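Local atomic coordinates of bifunctional purine biosynthetic protein ADE5,7 (Cryptococcus neoformans var. grubii serotype A, PDB entry 7LVO), a protein that catalyses the second and fifth steps of de novo purine biosynthesis, with the glycine-ligating GAR synthetase activity residing in this N-terminal half. Residues I264-T269 with T458-I463; D349-L354 with S368-Y373. All blocks are in the same frame, centred on the assembly; numbering follows the deposited sequence.

Contact 1. Residues I264-T269 with T458-I463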
# COMPACT_ATOMS: atom_id res chain seq x y z
N ILE A 264 15.58 7.14 -0.42
CA ILE A 264 15.48 8.45 0.21
C ILE A 264 16.26 9.50 -0.57
O ILE A 264 15.85 10.66 -0.65
CB ILE A 264 15.96 8.36 1.67
CG1 ILE A 264 15.68 9.67 2.42
CG2 ILE A 264 17.45 8.05 1.74
CD1 ILE A 264 14.21 9.95 2.65
N GLY A 265 17.40 9.12 -1.15
CA GLY A 265 18.26 10.09 -1.81
C GLY A 265 17.82 10.37 -3.24
O GLY A 265 17.37 9.48 -3.96
N GLU A 266 17.96 11.63 -3.64
CA GLU A 266 17.66 12.02 -5.01
C GLU A 266 18.49 11.19 -5.99
O GLU A 266 19.57 10.68 -5.67
CB GLU A 266 17.92 13.50 -5.22
CG GLU A 266 17.02 14.41 -4.39
CD GLU A 266 17.28 15.89 -4.65
OE1 GLU A 266 18.30 16.21 -5.30
OE2 GLU A 266 16.47 16.73 -4.20
N GLY A 267 17.98 11.07 -7.22
CA GLY A 267 18.60 10.22 -8.20
C GLY A 267 18.44 8.74 -7.95
O GLY A 267 19.14 7.94 -8.57
N ASP A 268 17.52 8.36 -7.07
CA ASP A 268 17.27 6.95 -6.74
C ASP A 268 18.52 6.31 -6.15
O ASP A 268 19.07 5.34 -6.67
CB ASP A 268 16.78 6.19 -7.98
CG ASP A 268 15.52 6.79 -8.58
OD1 ASP A 268 15.65 7.68 -9.45
OD2 ASP A 268 14.42 6.39 -8.17
N THR A 269 18.96 6.86 -5.02
CA THR A 269 20.12 6.34 -4.31
C THR A 269 19.87 6.45 -2.81
O THR A 269 18.97 7.18 -2.36
CB THR A 269 21.41 7.09 -4.69
OG1 THR A 269 21.23 8.50 -4.47
CG2 THR A 269 21.76 6.84 -6.15
N THR A 458 12.53 17.01 5.33
CA THR A 458 13.31 16.45 4.24
C THR A 458 12.37 15.93 3.16
O THR A 458 11.28 15.44 3.44
CB THR A 458 14.21 15.30 4.72
OG1 THR A 458 14.87 15.69 5.93
CG2 THR A 458 15.24 14.96 3.65
N PHE A 459 12.81 16.05 1.91
CA PHE A 459 12.03 15.56 0.78
C PHE A 459 12.92 15.53 -0.45
O PHE A 459 13.92 16.26 -0.53
CB PHE A 459 10.79 16.43 0.53
CG PHE A 459 11.10 17.85 0.18
CD1 PHE A 459 11.22 18.81 1.18
CD2 PHE A 459 11.26 18.25 -1.14
CE1 PHE A 459 11.51 20.12 0.87
CE2 PHE A 459 11.56 19.56 -1.45
CZ PHE A 459 11.67 20.50 -0.45
N ARG A 460 12.56 14.68 -1.41
CA ARG A 460 13.26 14.60 -2.68
C ARG A 460 12.68 15.62 -3.66
O ARG A 460 11.46 15.74 -3.78
CB ARG A 460 13.16 13.19 -3.26
CG ARG A 460 13.99 12.15 -2.53
CD ARG A 460 13.83 10.76 -3.13
NE ARG A 460 14.14 10.73 -4.55
CZ ARG A 460 14.26 9.61 -5.27
NH1 ARG A 460 14.13 8.42 -4.72
NH2 ARG A 460 14.51 9.70 -6.57
N ARG A 461 13.55 16.34 -4.35
CA ARG A 461 13.12 17.33 -5.33
C ARG A 461 12.93 16.74 -6.73
O ARG A 461 12.48 17.46 -7.63
CB ARG A 461 14.13 18.48 -5.40
CG ARG A 461 14.32 19.21 -4.07
CD ARG A 461 15.44 20.23 -4.18
NE ARG A 461 16.73 19.60 -4.46
CZ ARG A 461 17.85 20.27 -4.72
NH1 ARG A 461 17.88 21.59 -4.74
NH2 ARG A 461 18.96 19.58 -4.96
N ASP A 462 13.26 15.47 -6.93
CA ASP A 462 13.26 14.86 -8.26
C ASP A 462 12.16 13.82 -8.41
O ASP A 462 12.29 12.89 -9.22
CB ASP A 462 14.62 14.23 -8.55
CG ASP A 462 14.95 13.10 -7.59
OD1 ASP A 462 14.42 13.11 -6.45
OD2 ASP A 462 15.73 12.21 -7.97
N ILE A 463 11.07 13.95 -7.66
CA ILE A 463 9.95 13.02 -7.81
C ILE A 463 9.43 13.11 -9.24
O ILE A 463 9.11 14.20 -9.73
CB ILE A 463 8.85 13.32 -6.79
CG1 ILE A 463 9.38 13.14 -5.37
CG2 ILE A 463 7.64 12.42 -7.04
CD1 ILE A 463 9.82 11.72 -5.03
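Two irregular loop segments meet at Glu266 and Arg460, whose CA atoms come within 5.6 Å, while Gly265 and Thr269 close a small backbone turn. Glu266, extended beyond CG, reaches Arg461, and its OE2 accepts two bonds. Arg461 NE meets Glu266 OE2 at 2.9 Å on the syn lone pair, in a salt bridge whose carboxylate and guanidinium planes lie 19° apart; Arg461 N reaches Glu266 OE2, also at 2.9 Å, from the anti side, tilted out of the carboxylate plane. From the other segment, Asp462 presents its carboxylate to the Gly267 N-H, which meets Asp462 OD2 at 2.6 Å, again out of plane; a chi1 of 63° brings this carboxylate between Gly267 N and the Arg460 guanidinium. Arg460 grips it side-on, NE to Asp462 OD1 at 3.1 Å and NH2 to Asp462 OD2 at 3.1 Å. Gly267 N and Arg460 NH2 reach Asp462 OD2 from opposite faces of its plane. Gly265 O sits 3.3 Å above the Arg460 guanidinium, over its centre, and Asp268 adds a long ion pair to NH2. Glycine suits position 267, where phi is positive, and position 265, where a CB would strike Thr269 O. Arg460 NH1 binds Arg263 O, and the arginine packs on His261 of strand 259-263. Tyr446 of helix 438-449 bonds Arg460 O, and Ile463 lies on strand 377-384, so ATP-grasp and C-domain family regions join beside one antiparallel sheet.

Contact 2. Residues D349-L354 with S368-Y373; sequences DEQTDL and SIKLGY
Gly372 O lies above the plane of the Asp349 carboxylate but offset from its centre, 3.5 Å from Asp349 CG, and Thr352 OG1 is displaced toward that same face. All the oxygens of Gly372 O and the carboxylate are acceptors, and the still closer approach of OD2 to the glycine backbone is doubtful. At the OD1 end, close to the carboxylate plane, Gln351 N and Thr352 N of the aspartate's own type I turn give OD1 weak bonds; the firmer backbone bond runs from Thr352 N to Asp349 O. Across the contact, Gly372 N donates to Thr352 OG1 at 2.9 Å, nearly straight at 175°. A chi1 of -65° places this hydroxyl beside its own backbone N and leaves Thr352 CG2 loosely against Leu371 CG (4.4 Å). Asp349 N adds a weak bond of 3.4 Å to Gly372 O. The long Lys370 and Gln351 chains run out side by side at the exposed rim without a hydrogen bond between them, where their polar ends can face solvent. Asp353 N-caps helix 354-362 through Glu356 N, while Thr352 and Leu371 both rest on Val357 of that helix. Leu354 packs against Leu52 and Leu56 of helix 47-56.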
# COMPACT_ATOMS: atom_id res chain seq x y z
N ASP A 349 -12.48 10.38 -11.16
CA ASP A 349 -13.35 11.43 -11.68
C ASP A 349 -14.42 11.79 -10.65
O ASP A 349 -14.78 10.99 -9.77
CB ASP A 349 -14.00 11.00 -13.00
CG ASP A 349 -14.89 9.78 -12.86
OD1 ASP A 349 -15.81 9.79 -12.01
OD2 ASP A 349 -14.69 8.81 -13.61
N GLU A 350 -14.94 13.01 -10.76
CA GLU A 350 -15.94 13.48 -9.81
C GLU A 350 -17.27 12.74 -9.94
O GLU A 350 -18.17 12.99 -9.14
CB GLU A 350 -16.15 14.99 -9.98
CG GLU A 350 -14.90 15.81 -9.74
CD GLU A 350 -14.28 15.55 -8.38
OE1 GLU A 350 -14.94 14.93 -7.52
OE2 GLU A 350 -13.13 15.97 -8.16
N GLN A 351 -17.41 11.86 -10.93
CA GLN A 351 -18.58 10.99 -11.02
C GLN A 351 -18.42 9.72 -10.20
O GLN A 351 -19.43 9.10 -9.85
CB GLN A 351 -18.85 10.62 -12.48
CG GLN A 351 -20.31 10.33 -12.79
CD GLN A 351 -21.15 11.59 -12.83
OE1 GLN A 351 -20.63 12.70 -12.66
NE2 GLN A 351 -22.45 11.43 -13.06
N THR A 352 -17.19 9.33 -9.87
CA THR A 352 -16.94 8.09 -9.15
C THR A 352 -17.11 8.31 -7.65
O THR A 352 -16.49 9.20 -7.07
CB THR A 352 -15.53 7.58 -9.44
OG1 THR A 352 -15.42 7.22 -10.82
CG2 THR A 352 -15.21 6.38 -8.56
N ASP A 353 -17.95 7.48 -7.03
CA ASP A 353 -18.13 7.47 -5.59
C ASP A 353 -17.27 6.35 -5.02
O ASP A 353 -17.54 5.17 -5.26
CB ASP A 353 -19.60 7.26 -5.22
CG ASP A 353 -19.84 7.25 -3.72
OD1 ASP A 353 -18.98 6.76 -2.97
OD2 ASP A 353 -20.90 7.74 -3.28
N LEU A 354 -16.22 6.72 -4.29
CA LEU A 354 -15.31 5.70 -3.75
C LEU A 354 -16.04 4.78 -2.78
O LEU A 354 -15.77 3.58 -2.73
CB LEU A 354 -14.12 6.35 -3.07
CG LEU A 354 -13.08 5.38 -2.51
CD1 LEU A 354 -12.62 4.38 -3.56
CD2 LEU A 354 -11.89 6.15 -1.93
N SER A 368 -20.98 -3.80 -11.87
CA SER A 368 -22.26 -3.13 -12.08
C SER A 368 -22.30 -1.74 -11.44
O SER A 368 -23.34 -1.30 -10.97
CB SER A 368 -23.41 -3.98 -11.54
OG SER A 368 -23.48 -5.22 -12.21
N ILE A 369 -21.16 -1.05 -11.41
CA ILE A 369 -21.06 0.28 -10.82
C ILE A 369 -20.19 1.16 -11.70
O ILE A 369 -19.38 0.68 -12.50
CB ILE A 369 -20.49 0.24 -9.39
CG1 ILE A 369 -19.09 -0.37 -9.40
CG2 ILE A 369 -21.42 -0.53 -8.46
CD1 ILE A 369 -18.37 -0.28 -8.08
N LYS A 370 -20.36 2.47 -11.54
CA LYS A 370 -19.55 3.43 -12.27
C LYS A 370 -18.20 3.60 -11.59
O LYS A 370 -18.11 3.70 -10.36
CB LYS A 370 -20.27 4.78 -12.36
CG LYS A 370 -21.55 4.74 -13.17
CD LYS A 370 -22.12 6.14 -13.37
CE LYS A 370 -23.39 6.10 -14.21
NZ LYS A 370 -23.94 7.47 -14.45
N LEU A 371 -17.14 3.63 -12.40
CA LEU A 371 -15.78 3.78 -11.88
C LEU A 371 -14.90 4.23 -13.04
O LEU A 371 -14.55 3.41 -13.90
CB LEU A 371 -15.29 2.48 -11.26
CG LEU A 371 -14.07 2.56 -10.35
CD1 LEU A 371 -13.83 1.20 -9.68
CD2 LEU A 371 -12.83 2.99 -11.10
N GLY A 372 -14.56 5.52 -13.06
CA GLY A 372 -13.72 6.07 -14.10
C GLY A 372 -12.59 6.90 -13.52
O GLY A 372 -12.55 7.17 -12.31
N TYR A 373 -11.68 7.31 -14.40
CA TYR A 373 -10.52 8.10 -14.02
C TYR A 373 -10.40 9.31 -14.94
O TYR A 373 -10.56 9.19 -16.16
CB TYR A 373 -9.24 7.26 -14.08
CG TYR A 373 -9.35 5.94 -13.34
CD1 TYR A 373 -9.33 5.90 -11.95
CD2 TYR A 373 -9.48 4.75 -14.02
CE1 TYR A 373 -9.44 4.70 -11.27
CE2 TYR A 373 -9.58 3.55 -13.36
CZ TYR A 373 -9.57 3.53 -11.98
OH TYR A 373 -9.67 2.33 -11.32

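In the fold
Both contacts lie at the surface, with centres about 33 Å apart and nearest atoms about 19 Å apart; contact 2 is nested in sequence inside the long loop that contact 1 closes. Contact 1 joins distant parts of the chain, 189 residues apart, and does so with ions: arginines and carboxylates link loops flanking the five-stranded antiparallel sheet. Contact 2 is local, bringing together the two ends of helix 354-362, and relies on one hydroxyl, backbone groups and a tight turn. Strand 377-384 is a common neighbour: residues 368-373 precede it in the chain, and Ile463 of contact 1 packs on it. In contact 1 glycine answers to turn geometry.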